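Local coordinates for putative GAF sensor protein (Burkholderia vietnamiensis, PDB 5HL6) that probably reduces free L-methionine-(R)-S-oxide to methionine through a GAF-type domain, at residues B[38-41]-B[42-45]; B[59-62]-B[63-67]; B[97-100]-B[101-105]; B[153-156]-B[157-161]. One frame throughout, in Å; residues are numbered along the deposited sequence.

Contact 1 of 4, residues B[38-41]-B[42-45]; sequences EPDL and IANA
The N-terminal cap of helix 41-55 is built here, with Asp40 in the N-cap position and Ala43 N as the amide it caps. Asp40 OD2 accepts from Ala43 N at 2.9 Å through the anti lone pair of the carboxylate, and the N-H...O angle of 160° marks a nearly straight bond. The torsion explains the reach: CG lies anti to the backbone N (chi1 -170°), which carries the carboxylate over the first turn and brings OD2 to 3.6 Å from Ala43 CB. The carboxylate of Glu38 folds back on its own segment, where OE2 accepts from Asp40 N at 2.8 Å and so ties down the backbone of the capping residue. Asn44 returns the grip from the helix: its ND2 donates to Glu38 O at 2.9 Å, the carbonyl oxygen lying in the amide plane of Asn44 while ND2 stands above the plane of the carbonyl. A water bridges the same ND2 to Pro39 O, and Asn44 OD1 rests 3.4 Å from Glu38 CB. Backbone bonds from Asn44 N to Asp40 O and from Ala45 N to Leu41 O begin the regular helix. Outside this turn, Glu38 O also accepts from Lys172, and Glu38 OE1 forms a salt bridge with Arg85 of the second subunit. Glu38 therefore serves both the helix start and the dimer interface, and the negative carboxylate of Asp40, set at the amino end of the helix, is probably stabilised by the helix dipole.

Contact 2 of 4, residues B[59-62]-B[63-67]; sequences LNWA and GFYFF. With EDO (1,2-ethanediol), chain C.
Trp61 and Tyr65 touch where CH2 of the indole comes to 3.7 Å from CE2 of the phenol ring, an apolar contact between side chains four residues apart on one strand. The planes of the indole six-membered ring and the Tyr65 ring differ by only 23°, but the centroids are 5.7 Å apart; the rings are slid past one another and barely overlap. The indole extends along the strand beside Gly63, whose N is 3.5 Å from Trp61 CZ3. Trp61 gets there with CG anti to its own N (chi1 -150°), which swings the ring forward along strand 61-67. The next shell holds the indole, through a hydrogen bond from NE1 to Lys80 O and stacking by Phe77, and adds a weak hydrogen bond from Tyr65 OH to Cys83 O. At the strand start, Asn60 and Trp61 both face Asp143 in a classic beta bulge, and Leu59 N donates at 3.1 Å to O1 of a 1,2-ethanediol, probably from the crystallisation liquor and also bonded to Tyr53 O and Leu56 O. With the indole N-H committed to a backbone carbonyl, the Trp61-Tyr65 contact itself rests on dispersion and burial of apolar surface.

Contact 3 of 4, residues B[97-100]-B[101-105]; sequences AQTR and QTQVV
Gln101, one residue beyond Arg100 at the end of helix 91-99, meets Thr99 through both backbone and side chain. Its N donates to Thr99 OG1 at 3.3 Å, a long bond bent to 142°. The hydroxyl faces the departing chain because OG1 sits between the backbone N and carbonyl carbon of Thr99 (chi1 64°), and Thr95 O, one turn back, is its stronger partner. The aliphatic part of Gln101 lies alongside, with CB 3.5 Å from Thr99 OG1 and CG 3.4 Å from Thr99 O. The turn itself is made at Arg100, which has positive phi and directs its guanidinium to Gly134 O. Thr102 next points its side chain away from the helix end, and its OG1 bonds to Glu159 OE2. Gln103 then opens strand 103-105, where its backbone pairs with Val126, and bends back at chi2, so that NE2 donates to Gln101 O at 3.1 Å, coming from above the carbonyl plane by 63°. The same NE2 passes 3.4 Å from Thr99 OG1 at an angle too poor for a bond. Only the long, bent bond from Gln101 N to Thr99 OG1 thus spans the turn, probably adding less than the one this hydroxyl makes to Thr95 O, while the Gln103 amide steadies the segment after it.

Contact 4 of 4, residues B[153-156]-B[157-161]; sequences EDRS and GMEAL
Charge pairing links Arg155 and Glu159, one helical turn apart: NH2 donates to OE1 at 2.9 Å with an N-H...O angle of 156°. The oxygen lies near the guanidinium plane, at its edge, but the donor meets OE1 on its syn side and 35° out of the carboxylate plane; the two flat groups are turned 64° against each other, which makes this a single-point salt bridge. Arg155 reaches it by bending at chi2 and chi3, a fold that also lays its CD 3.3 Å from Glu159 OE2. Both charges have second partners, Arg155 NE pairing with Asp152 and Glu159 OE2 bonding to Thr102 OG1. Ser156 OG lies above one face of the guanidinium, offset toward the rim, without a hydrogen bond to it. Asp154 OD2 makes a salt bridge to Lys20 and OD1 a hydrogen bond to Tyr24, both of helix 20-35.

Backbone hydrogen bonds run from the N-H of residue i+4 back to the C=O of residue i, as from Met158 N to Asp154 O at 2.7 Å.

Met158 CG touches that same carbonyl, 3.3 Å from Asp154 O, and apolar packing follows where the side chain meets Ile125, Val127, Trp140 and Val142 of the sheet. An i to i+4 Arg-Glu salt bridge beside residues that pack on the sheet is a common pattern in an alpha-helix lying across a sheet, here helix 152-176 of the GAF domain.

From the N terminus the four contacts follow in series, each a local turn or run of chain; none nests in or crosses another. Contact 1 closes the loop between helices 20-35 and 41-55. Contact 2 lies on the next element, strand 61-67, and touches contact 1 where Ala45 packs on Phe64 and Phe66. Contact 3 closes the turn from helix 91-99 into the edge strand 103-105 of the same antiparallel sheet. Contact 4, on helix 152-176, joins it through a probable hydrogen bond between Thr102 and Glu159 and packing of Val104 on Arg155. Contacts 1 and 3 lie on opposite sides of the chain's centre, their centres about 25 Å apart.

Contact 1 of 4, residues B[38-41]-B[42-45]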
ATOM      1  N   GLU B  38      -9.297  -1.771 -13.991  1.00 24.11           N
ATOM      2  CA  GLU B  38      -9.739  -2.138 -12.652  1.00 19.58           C
ATOM      3  C   GLU B  38     -10.660  -1.050 -12.111  1.00 26.46           C
ATOM      4  O   GLU B  38     -10.255   0.120 -12.056  1.00 25.35           O
ATOM      5  CB  GLU B  38      -8.551  -2.335 -11.718  1.00 29.18           C
ATOM      6  CG  GLU B  38      -8.938  -2.468 -10.249  1.00 20.62           C
ATOM      7  CD  GLU B  38      -9.970  -3.549 -10.007  1.00 27.76           C
ATOM      8  OE1 GLU B  38      -9.829  -4.666 -10.557  1.00 28.38           O
ATOM      9  OE2 GLU B  38     -10.945  -3.277  -9.279  1.00 28.83           O
ATOM     10  N   PRO B  39     -11.886  -1.375 -11.697  1.00 26.80           N
ATOM     11  CA  PRO B  39     -12.791  -0.322 -11.214  1.00 30.42           C
ATOM     12  C   PRO B  39     -12.460   0.200  -9.824  1.00 32.57           C
ATOM     13  O   PRO B  39     -12.765   1.358  -9.526  1.00 26.60           O
ATOM     14  CB  PRO B  39     -14.167  -1.006 -11.234  1.00 30.57           C
ATOM     15  CG  PRO B  39     -13.872  -2.454 -11.179  1.00 29.23           C
ATOM     16  CD  PRO B  39     -12.594  -2.642 -11.934  1.00 29.35           C
ATOM     17  N   ASP B  40     -11.840  -0.619  -8.967  1.00 28.12           N
ATOM     18  CA  ASP B  40     -11.713  -0.273  -7.557  1.00 23.60           C
ATOM     19  C   ASP B  40     -10.618   0.766  -7.337  1.00 23.13           C
ATOM     20  O   ASP B  40      -9.452   0.541  -7.681  1.00 20.42           O
ATOM     21  CB  ASP B  40     -11.436  -1.513  -6.713  1.00 19.38           C
ATOM     22  CG  ASP B  40     -11.546  -1.222  -5.234  1.00 31.18           C
ATOM     23  OD1 ASP B  40     -12.679  -1.296  -4.709  1.00 30.51           O
ATOM     24  OD2 ASP B  40     -10.505  -0.903  -4.613  1.00 26.01           O
ATOM     25  N   LEU B  41     -10.997   1.887  -6.717  1.00 24.79           N
ATOM     26  CA  LEU B  41     -10.095   3.027  -6.572  1.00 18.86           C
ATOM     27  C   LEU B  41      -8.967   2.721  -5.593  1.00 19.57           C
ATOM     28  O   LEU B  41      -7.809   3.060  -5.843  1.00 18.81           O
ATOM     29  CB  LEU B  41     -10.888   4.241  -6.104  1.00 20.74           C
ATOM     30  CG  LEU B  41     -10.037   5.480  -5.805  1.00 27.87           C
ATOM     31  CD1 LEU B  41      -9.303   5.928  -7.073  1.00 24.92           C
ATOM     32  CD2 LEU B  41     -10.889   6.622  -5.229  1.00 37.08           C
ATOM     33  N   ILE B  42      -9.287   2.066  -4.482  1.00 22.43           N
ATOM     34  CA  ILE B  42      -8.266   1.766  -3.481  1.00 24.01           C
ATOM     35  C   ILE B  42      -7.255   0.769  -4.037  1.00 23.35           C
ATOM     36  O   ILE B  42      -6.047   0.916  -3.830  1.00 20.23           O
ATOM     37  CB  ILE B  42      -8.938   1.271  -2.189  1.00 25.35           C
ATOM     38  CG1 ILE B  42      -9.698   2.425  -1.534  1.00 30.53           C
ATOM     39  CG2 ILE B  42      -7.903   0.676  -1.211  1.00 22.44           C
ATOM     40  CD1 ILE B  42      -8.791   3.573  -1.128  1.00 42.06           C
ATOM     41  N   ALA B  43      -7.726  -0.227  -4.799  1.00 19.88           N
ATOM     42  CA  ALA B  43      -6.815  -1.161  -5.455  1.00 17.01           C
ATOM     43  C   ALA B  43      -5.872  -0.425  -6.399  1.00 17.38           C
ATOM     44  O   ALA B  43      -4.662  -0.686  -6.422  1.00 22.26           O
ATOM     45  CB  ALA B  43      -7.610  -2.225  -6.233  1.00 18.32           C
ATOM     46  N   ASN B  44      -6.412   0.488  -7.209  1.00 19.58           N
ATOM     47  CA  ASN B  44      -5.557   1.232  -8.129  1.00 13.64           C
ATOM     48  C   ASN B  44      -4.564   2.113  -7.378  1.00 15.65           C
ATOM     49  O   ASN B  44      -3.395   2.203  -7.767  1.00 19.49           O
ATOM     50  CB  ASN B  44      -6.410   2.059  -9.097  1.00 16.12           C
ATOM     51  CG  ASN B  44      -7.107   1.188 -10.116  1.00 23.99           C
ATOM     52  OD1 ASN B  44      -6.553   0.174 -10.553  1.00 25.07           O
ATOM     53  ND2 ASN B  44      -8.323   1.554 -10.484  1.00 24.35           N
ATOM     54  N   ALA B  45      -5.004   2.756  -6.292  1.00 19.14           N
ATOM     55  CA  ALA B  45      -4.084   3.556  -5.485  1.00 19.86           C
ATOM     56  C   ALA B  45      -2.974   2.693  -4.887  1.00 20.56           C
ATOM     57  O   ALA B  45      -1.800   3.071  -4.922  1.00 19.22           O
ATOM     58  CB  ALA B  45      -4.850   4.287  -4.381  1.00 18.48           C
TER
HETATM   59  O   HOH W   1     -10.661   3.292  -9.963  1.00 22.13           O

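Contact 2 of 4, residues B[59-62]-B[63-67]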
ATOM      1  N   LEU B  59      14.467   5.861  -3.342  1.00 34.74           N
ATOM      2  CA  LEU B  59      13.227   6.301  -2.717  1.00 27.44           C
ATOM      3  C   LEU B  59      13.052   5.615  -1.366  1.00 34.27           C
ATOM      4  O   LEU B  59      13.493   4.479  -1.169  1.00 34.61           O
ATOM      5  CB  LEU B  59      12.007   5.991  -3.590  1.00 26.28           C
ATOM      6  CG  LEU B  59      11.925   6.618  -4.978  1.00 29.06           C
ATOM      7  CD1 LEU B  59      10.566   6.325  -5.590  1.00 26.75           C
ATOM      8  CD2 LEU B  59      12.166   8.121  -4.886  1.00 32.05           C
ATOM      9  N   ASN B  60      12.404   6.312  -0.429  1.00 30.50           N
ATOM     10  CA  ASN B  60      12.068   5.701   0.849  1.00 25.57           C
ATOM     11  C   ASN B  60      10.593   5.830   1.219  1.00 26.38           C
ATOM     12  O   ASN B  60      10.177   5.266   2.235  1.00 26.18           O
ATOM     13  CB  ASN B  60      12.942   6.278   1.979  1.00 31.71           C
ATOM     14  CG  ASN B  60      12.631   7.725   2.289  1.00 35.71           C
ATOM     15  OD1 ASN B  60      12.675   8.583   1.414  1.00 40.61           O
ATOM     16  ND2 ASN B  60      12.324   8.006   3.545  1.00 45.20           N
ATOM     17  N   TRP B  61       9.787   6.523   0.417  1.00 24.30           N
ATOM     18  CA  TRP B  61       8.356   6.602   0.665  1.00 21.81           C
ATOM     19  C   TRP B  61       7.681   7.025  -0.626  1.00 24.21           C
ATOM     20  O   TRP B  61       8.233   7.839  -1.367  1.00 24.58           O
ATOM     21  CB  TRP B  61       8.031   7.611   1.774  1.00 27.95           C
ATOM     22  CG  TRP B  61       6.790   7.290   2.578  1.00 29.96           C
ATOM     23  CD1 TRP B  61       6.732   6.530   3.715  1.00 28.39           C
ATOM     24  CD2 TRP B  61       5.447   7.745   2.331  1.00 26.05           C
ATOM     25  NE1 TRP B  61       5.443   6.477   4.183  1.00 26.10           N
ATOM     26  CE2 TRP B  61       4.634   7.211   3.353  1.00 20.25           C
ATOM     27  CE3 TRP B  61       4.855   8.554   1.348  1.00 24.48           C
ATOM     28  CZ2 TRP B  61       3.268   7.474   3.434  1.00 18.52           C
ATOM     29  CZ3 TRP B  61       3.484   8.799   1.418  1.00 20.22           C
ATOM     30  CH2 TRP B  61       2.706   8.255   2.449  1.00 23.81           C
ATOM     31  N   ALA B  62       6.494   6.480  -0.880  1.00 25.93           N
ATOM     32  CA  ALA B  62       5.701   6.914  -2.029  1.00 22.24           C
ATOM     33  C   ALA B  62       4.258   6.482  -1.812  1.00 20.78           C
ATOM     34  O   ALA B  62       3.986   5.284  -1.660  1.00 22.54           O
ATOM     35  CB  ALA B  62       6.266   6.335  -3.327  1.00 22.15           C
ATOM     36  N   GLY B  63       3.341   7.444  -1.786  1.00 20.96           N
ATOM     37  CA  GLY B  63       1.955   7.110  -1.517  1.00 21.38           C
ATOM     38  C   GLY B  63       1.065   8.336  -1.491  1.00 22.20           C
ATOM     39  O   GLY B  63       1.504   9.465  -1.748  1.00 19.92           O
ATOM     40  N   PHE B  64      -0.197   8.086  -1.145  1.00 19.83           N
ATOM     41  CA  PHE B  64      -1.276   9.063  -1.210  1.00 20.39           C
ATOM     42  C   PHE B  64      -1.692   9.537   0.176  1.00 23.04           C
ATOM     43  O   PHE B  64      -1.691   8.764   1.134  1.00 21.95           O
ATOM     44  CB  PHE B  64      -2.514   8.447  -1.876  1.00 18.88           C
ATOM     45  CG  PHE B  64      -2.326   8.104  -3.320  1.00 17.58           C
ATOM     46  CD1 PHE B  64      -2.583   9.046  -4.305  1.00 16.58           C
ATOM     47  CD2 PHE B  64      -1.916   6.836  -3.695  1.00 24.19           C
ATOM     48  CE1 PHE B  64      -2.420   8.743  -5.646  1.00 19.39           C
ATOM     49  CE2 PHE B  64      -1.766   6.511  -5.034  1.00 18.55           C
ATOM     50  CZ  PHE B  64      -2.014   7.476  -6.014  1.00 20.07           C
ATOM     51  N   TYR B  65      -2.087  10.808   0.270  1.00 17.14           N
ATOM     52  CA  TYR B  65      -2.971  11.282   1.330  1.00 19.64           C
ATOM     53  C   TYR B  65      -4.245  11.753   0.651  1.00 29.29           C
ATOM     54  O   TYR B  65      -4.184  12.456  -0.368  1.00 27.32           O
ATOM     55  CB  TYR B  65      -2.365  12.424   2.175  1.00 20.69           C
ATOM     56  CG  TYR B  65      -1.176  12.025   3.013  1.00 24.70           C
ATOM     57  CD1 TYR B  65      -1.307  11.784   4.375  1.00 26.05           C
ATOM     58  CD2 TYR B  65       0.088  11.908   2.448  1.00 23.56           C
ATOM     59  CE1 TYR B  65      -0.214  11.419   5.144  1.00 24.99           C
ATOM     60  CE2 TYR B  65       1.178  11.546   3.197  1.00 23.09           C
ATOM     61  CZ  TYR B  65       1.032  11.293   4.544  1.00 20.99           C
ATOM     62  OH  TYR B  65       2.133  10.923   5.287  1.00 25.63           O
ATOM     63  N   PHE B  66      -5.390  11.348   1.183  1.00 25.61           N
ATOM     64  CA  PHE B  66      -6.672  11.706   0.593  1.00 25.25           C
ATOM     65  C   PHE B  66      -7.383  12.722   1.478  1.00 28.50           C
ATOM     66  O   PHE B  66      -7.445  12.560   2.702  1.00 23.85           O
ATOM     67  CB  PHE B  66      -7.535  10.458   0.370  1.00 24.38           C
ATOM     68  CG  PHE B  66      -7.034   9.592  -0.753  1.00 23.45           C
ATOM     69  CD1 PHE B  66      -6.992  10.087  -2.051  1.00 25.70           C
ATOM     70  CD2 PHE B  66      -6.594   8.300  -0.518  1.00 24.42           C
ATOM     71  CE1 PHE B  66      -6.516   9.316  -3.099  1.00 24.93           C
ATOM     72  CE2 PHE B  66      -6.122   7.511  -1.570  1.00 18.20           C
ATOM     73  CZ  PHE B  66      -6.088   8.025  -2.859  1.00 21.61           C
ATOM     74  N   PHE B  67      -7.903  13.769   0.847  1.00 24.40           N
ATOM     75  CA  PHE B  67      -8.674  14.793   1.534  1.00 18.74           C
ATOM     76  C   PHE B  67     -10.029  14.231   1.949  1.00 32.21           C
ATOM     77  O   PHE B  67     -10.783  13.729   1.107  1.00 29.89           O
ATOM     78  CB  PHE B  67      -8.843  15.995   0.612  1.00 22.25           C
ATOM     79  CG  PHE B  67      -9.421  17.195   1.281  1.00 27.48           C
ATOM     80  CD1 PHE B  67      -8.779  17.777   2.368  1.00 22.32           C
ATOM     81  CD2 PHE B  67     -10.589  17.768   0.809  1.00 31.82           C
ATOM     82  CE1 PHE B  67      -9.311  18.907   2.985  1.00 27.58           C
ATOM     83  CE2 PHE B  67     -11.121  18.898   1.417  1.00 36.62           C
ATOM     84  CZ  PHE B  67     -10.481  19.463   2.511  1.00 32.10           C
TER
HETATM   85  C1  EDO C 201      12.766   2.191  -3.607  1.00 51.09           C
HETATM   86  O1  EDO C 201      13.748   3.007  -4.266  1.00 51.71           O
HETATM   87  C2  EDO C 201      12.790   0.776  -4.178  1.00 46.31           C
HETATM   88  O2  EDO C 201      12.619   0.844  -5.601  1.00 52.08           O

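Contact 3 of 4, residues B[97-100]-B[101-105]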
ATOM      1  N   ALA B  97      -1.506  20.629  -0.387  1.00 28.24           N
ATOM      2  CA  ALA B  97      -2.957  20.509  -0.480  1.00 23.62           C
ATOM      3  C   ALA B  97      -3.634  21.870  -0.425  1.00 28.62           C
ATOM      4  O   ALA B  97      -4.608  22.111  -1.148  1.00 30.35           O
ATOM      5  CB  ALA B  97      -3.486  19.599   0.629  1.00 19.47           C
ATOM      6  N   GLN B  98      -3.120  22.783   0.400  1.00 30.21           N
ATOM      7  CA  GLN B  98      -3.782  24.069   0.571  1.00 32.27           C
ATOM      8  C   GLN B  98      -3.478  25.017  -0.584  1.00 29.61           C
ATOM      9  O   GLN B  98      -4.384  25.679  -1.106  1.00 37.77           O
ATOM     10  CB  GLN B  98      -3.372  24.703   1.902  1.00 31.11           C
ATOM     11  CG  GLN B  98      -3.900  26.122   2.066  1.00 33.60           C
ATOM     12  CD  GLN B  98      -3.888  26.591   3.500  1.00 48.04           C
ATOM     13  OE1 GLN B  98      -2.835  26.919   4.055  1.00 42.51           O
ATOM     14  NE2 GLN B  98      -5.069  26.633   4.113  1.00 55.24           N
ATOM     15  N   THR B  99      -2.204  25.121  -0.977  1.00 31.77           N
ATOM     16  CA  THR B  99      -1.831  26.003  -2.082  1.00 32.47           C
ATOM     17  C   THR B  99      -2.247  25.432  -3.435  1.00 27.59           C
ATOM     18  O   THR B  99      -2.286  26.177  -4.425  1.00 31.28           O
ATOM     19  CB  THR B  99      -0.317  26.252  -2.079  1.00 36.74           C
ATOM     20  OG1 THR B  99       0.369  25.017  -2.322  1.00 33.34           O
ATOM     21  CG2 THR B  99       0.155  26.827  -0.730  1.00 33.47           C
ATOM     22  N   ARG B 100      -2.565  24.142  -3.484  1.00 28.60           N
ATOM     23  CA  ARG B 100      -2.799  23.396  -4.724  1.00 26.71           C
ATOM     24  C   ARG B 100      -1.662  23.608  -5.726  1.00 28.75           C
ATOM     25  O   ARG B 100      -1.865  23.661  -6.944  1.00 30.84           O
ATOM     26  CB  ARG B 100      -4.155  23.753  -5.321  1.00 34.97           C
ATOM     27  CG  ARG B 100      -5.324  23.401  -4.409  1.00 34.67           C
ATOM     28  CD  ARG B 100      -6.641  23.711  -5.097  1.00 33.41           C
ATOM     29  NE  ARG B 100      -7.791  23.225  -4.348  1.00 27.22           N
ATOM     30  CZ  ARG B 100      -9.003  23.074  -4.871  1.00 30.29           C
ATOM     31  NH1 ARG B 100      -9.219  23.376  -6.150  1.00 24.42           N
ATOM     32  NH2 ARG B 100      -9.999  22.627  -4.119  1.00 29.05           N
ATOM     33  N   GLN B 101      -0.452  23.724  -5.198  1.00 31.97           N
ATOM     34  CA  GLN B 101       0.767  23.886  -5.972  1.00 25.08           C
ATOM     35  C   GLN B 101       1.694  22.717  -5.662  1.00 32.57           C
ATOM     36  O   GLN B 101       1.774  22.271  -4.513  1.00 31.92           O
ATOM     37  CB  GLN B 101       1.439  25.244  -5.642  1.00 27.33           C
ATOM     38  CG  GLN B 101       0.610  26.433  -6.122  1.00 28.80           C
ATOM     39  CD  GLN B 101       1.109  27.769  -5.601  1.00 39.76           C
ATOM     40  OE1 GLN B 101       2.151  27.847  -4.944  1.00 44.60           O
ATOM     41  NE2 GLN B 101       0.366  28.828  -5.890  1.00 34.94           N
ATOM     42  N   THR B 102       2.369  22.204  -6.688  1.00 27.75           N
ATOM     43  CA  THR B 102       3.342  21.138  -6.480  1.00 24.55           C
ATOM     44  C   THR B 102       4.525  21.668  -5.677  1.00 24.67           C
ATOM     45  O   THR B 102       5.029  22.771  -5.929  1.00 27.84           O
ATOM     46  CB  THR B 102       3.815  20.578  -7.826  1.00 30.97           C
ATOM     47  OG1 THR B 102       2.750  19.847  -8.441  1.00 31.49           O
ATOM     48  CG2 THR B 102       5.013  19.648  -7.660  1.00 29.77           C
ATOM     49  N   GLN B 103       4.956  20.884  -4.695  1.00 25.79           N
ATOM     50  CA  GLN B 103       6.067  21.231  -3.824  1.00 30.83           C
ATOM     51  C   GLN B 103       7.257  20.347  -4.163  1.00 30.48           C
ATOM     52  O   GLN B 103       7.124  19.126  -4.233  1.00 32.01           O
ATOM     53  CB  GLN B 103       5.677  21.059  -2.354  1.00 31.27           C
ATOM     54  CG  GLN B 103       4.399  21.776  -1.959  1.00 30.99           C
ATOM     55  CD  GLN B 103       4.527  23.290  -1.981  1.00 38.96           C
ATOM     56  OE1 GLN B 103       5.485  23.864  -1.446  1.00 34.99           O
ATOM     57  NE2 GLN B 103       3.545  23.951  -2.589  1.00 33.15           N
ATOM     58  N   VAL B 104       8.416  20.962  -4.375  1.00 35.10           N
ATOM     59  CA  VAL B 104       9.663  20.238  -4.594  1.00 31.19           C
ATOM     60  C   VAL B 104      10.662  20.730  -3.557  1.00 31.61           C
ATOM     61  O   VAL B 104      10.977  21.929  -3.507  1.00 32.89           O
ATOM     62  CB  VAL B 104      10.204  20.427  -6.020  1.00 34.76           C
ATOM     63  CG1 VAL B 104      11.491  19.645  -6.201  1.00 38.13           C
ATOM     64  CG2 VAL B 104       9.164  20.006  -7.052  1.00 36.95           C
ATOM     65  N   VAL B 105      11.138  19.818  -2.717  1.00 32.54           N
ATOM     66  CA  VAL B 105      12.018  20.153  -1.606  1.00 38.56           C
ATOM     67  C   VAL B 105      13.354  19.464  -1.840  1.00 45.24           C
ATOM     68  O   VAL B 105      13.416  18.230  -1.907  1.00 37.57           O
ATOM     69  CB  VAL B 105      11.409  19.739  -0.259  1.00 38.94           C
ATOM     70  CG1 VAL B 105      12.245  20.271   0.899  1.00 51.12           C
ATOM     71  CG2 VAL B 105       9.972  20.230  -0.167  1.00 42.79           C
TER

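Contact 4 of 4, residues B[153-156]-B[157-161]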
ATOM      1  N   GLU B 153      12.751  17.896 -13.810  1.00 43.80           N
ATOM      2  CA  GLU B 153      12.337  16.770 -14.642  1.00 42.52           C
ATOM      3  C   GLU B 153      11.525  15.769 -13.835  1.00 40.00           C
ATOM      4  O   GLU B 153      10.545  15.208 -14.339  1.00 36.69           O
ATOM      5  CB  GLU B 153      13.557  16.088 -15.259  1.00 47.02           C
ATOM      6  CG  GLU B 153      14.177  16.825 -16.428  1.00 55.30           C
ATOM      7  CD  GLU B 153      15.308  16.039 -17.059  1.00 68.51           C
ATOM      8  OE1 GLU B 153      16.349  15.852 -16.392  1.00 73.09           O
ATOM      9  OE2 GLU B 153      15.149  15.590 -18.216  1.00 73.92           O
ATOM     10  N   ASP B 154      11.919  15.528 -12.582  1.00 32.18           N
ATOM     11  CA  ASP B 154      11.094  14.702 -11.706  1.00 28.60           C
ATOM     12  C   ASP B 154       9.768  15.386 -11.414  1.00 35.27           C
ATOM     13  O   ASP B 154       8.728  14.724 -11.304  1.00 34.31           O
ATOM     14  CB  ASP B 154      11.829  14.400 -10.400  1.00 29.08           C
ATOM     15  CG  ASP B 154      13.040  13.525 -10.604  1.00 35.75           C
ATOM     16  OD1 ASP B 154      12.856  12.364 -11.030  1.00 35.17           O
ATOM     17  OD2 ASP B 154      14.172  13.995 -10.332  1.00 38.47           O
ATOM     18  N   ARG B 155       9.789  16.713 -11.270  1.00 34.42           N
ATOM     19  CA  ARG B 155       8.551  17.458 -11.069  1.00 30.05           C
ATOM     20  C   ARG B 155       7.586  17.226 -12.226  1.00 28.42           C
ATOM     21  O   ARG B 155       6.419  16.872 -12.015  1.00 30.96           O
ATOM     22  CB  ARG B 155       8.864  18.946 -10.904  1.00 32.66           C
ATOM     23  CG  ARG B 155       7.687  19.799 -10.446  1.00 43.42           C
ATOM     24  CD  ARG B 155       6.861  20.315 -11.616  1.00 45.71           C
ATOM     25  NE  ARG B 155       7.686  20.985 -12.619  1.00 55.39           N
ATOM     26  CZ  ARG B 155       7.274  21.278 -13.850  1.00 50.64           C
ATOM     27  NH1 ARG B 155       8.094  21.888 -14.695  1.00 55.94           N
ATOM     28  NH2 ARG B 155       6.043  20.960 -14.237  1.00 39.80           N
ATOM     29  N   SER B 156       8.063  17.408 -13.460  1.00 31.95           N
ATOM     30  CA  SER B 156       7.227  17.172 -14.634  1.00 30.49           C
ATOM     31  C   SER B 156       6.811  15.713 -14.733  1.00 35.92           C
ATOM     32  O   SER B 156       5.668  15.406 -15.094  1.00 30.71           O
ATOM     33  CB  SER B 156       7.973  17.588 -15.897  1.00 33.07           C
ATOM     34  OG  SER B 156       8.234  18.977 -15.891  1.00 55.48           O
ATOM     35  N   GLY B 157       7.734  14.798 -14.431  1.00 32.30           N
ATOM     36  CA  GLY B 157       7.422  13.382 -14.537  1.00 29.37           C
ATOM     37  C   GLY B 157       6.391  12.935 -13.520  1.00 28.74           C
ATOM     38  O   GLY B 157       5.438  12.223 -13.857  1.00 30.50           O
ATOM     39  N   MET B 158       6.571  13.333 -12.255  1.00 25.38           N
ATOM     40  CA  MET B 158       5.590  12.978 -11.234  1.00 27.00           C
ATOM     41  C   MET B 158       4.216  13.556 -11.556  1.00 33.24           C
ATOM     42  O   MET B 158       3.193  12.893 -11.349  1.00 32.18           O
ATOM     43  CB  MET B 158       6.060  13.445  -9.857  1.00 27.07           C
ATOM     44  CG  MET B 158       7.204  12.622  -9.279  1.00 27.14           C
ATOM     45  SD  MET B 158       6.827  10.874  -9.030  1.00 25.87           S
ATOM     46  CE  MET B 158       8.398  10.341  -8.378  1.00 24.11           C
ATOM     47  N   GLU B 159       4.167  14.790 -12.067  1.00 30.24           N
ATOM     48  CA  GLU B 159       2.875  15.371 -12.417  1.00 24.32           C
ATOM     49  C   GLU B 159       2.207  14.583 -13.536  1.00 25.33           C
ATOM     50  O   GLU B 159       0.987  14.394 -13.525  1.00 26.86           O
ATOM     51  CB  GLU B 159       3.043  16.845 -12.798  1.00 24.96           C
ATOM     52  CG  GLU B 159       3.346  17.711 -11.574  1.00 25.19           C
ATOM     53  CD  GLU B 159       3.659  19.154 -11.915  1.00 35.52           C
ATOM     54  OE1 GLU B 159       3.902  19.455 -13.103  1.00 38.68           O
ATOM     55  OE2 GLU B 159       3.678  19.981 -10.976  1.00 32.70           O
ATOM     56  N   ALA B 160       2.993  14.091 -14.495  1.00 25.59           N
ATOM     57  CA  ALA B 160       2.411  13.289 -15.563  1.00 30.35           C
ATOM     58  C   ALA B 160       1.918  11.950 -15.027  1.00 29.26           C
ATOM     59  O   ALA B 160       0.876  11.453 -15.467  1.00 28.30           O
ATOM     60  CB  ALA B 160       3.420  13.089 -16.693  1.00 29.47           C
ATOM     61  N   LEU B 161       2.640  11.354 -14.072  1.00 26.69           N
ATOM     62  CA  LEU B 161       2.152  10.115 -13.465  1.00 28.92           C
ATOM     63  C   LEU B 161       0.837  10.353 -12.740  1.00 28.34           C
ATOM     64  O   LEU B 161      -0.098   9.553 -12.854  1.00 24.34           O
ATOM     65  CB  LEU B 161       3.192   9.529 -12.500  1.00 23.68           C
ATOM     66  CG  LEU B 161       4.501   9.019 -13.098  1.00 25.63           C
ATOM     67  CD1 LEU B 161       5.385   8.425 -12.028  1.00 27.16           C
ATOM     68  CD2 LEU B 161       4.210   7.990 -14.204  1.00 29.35           C
TER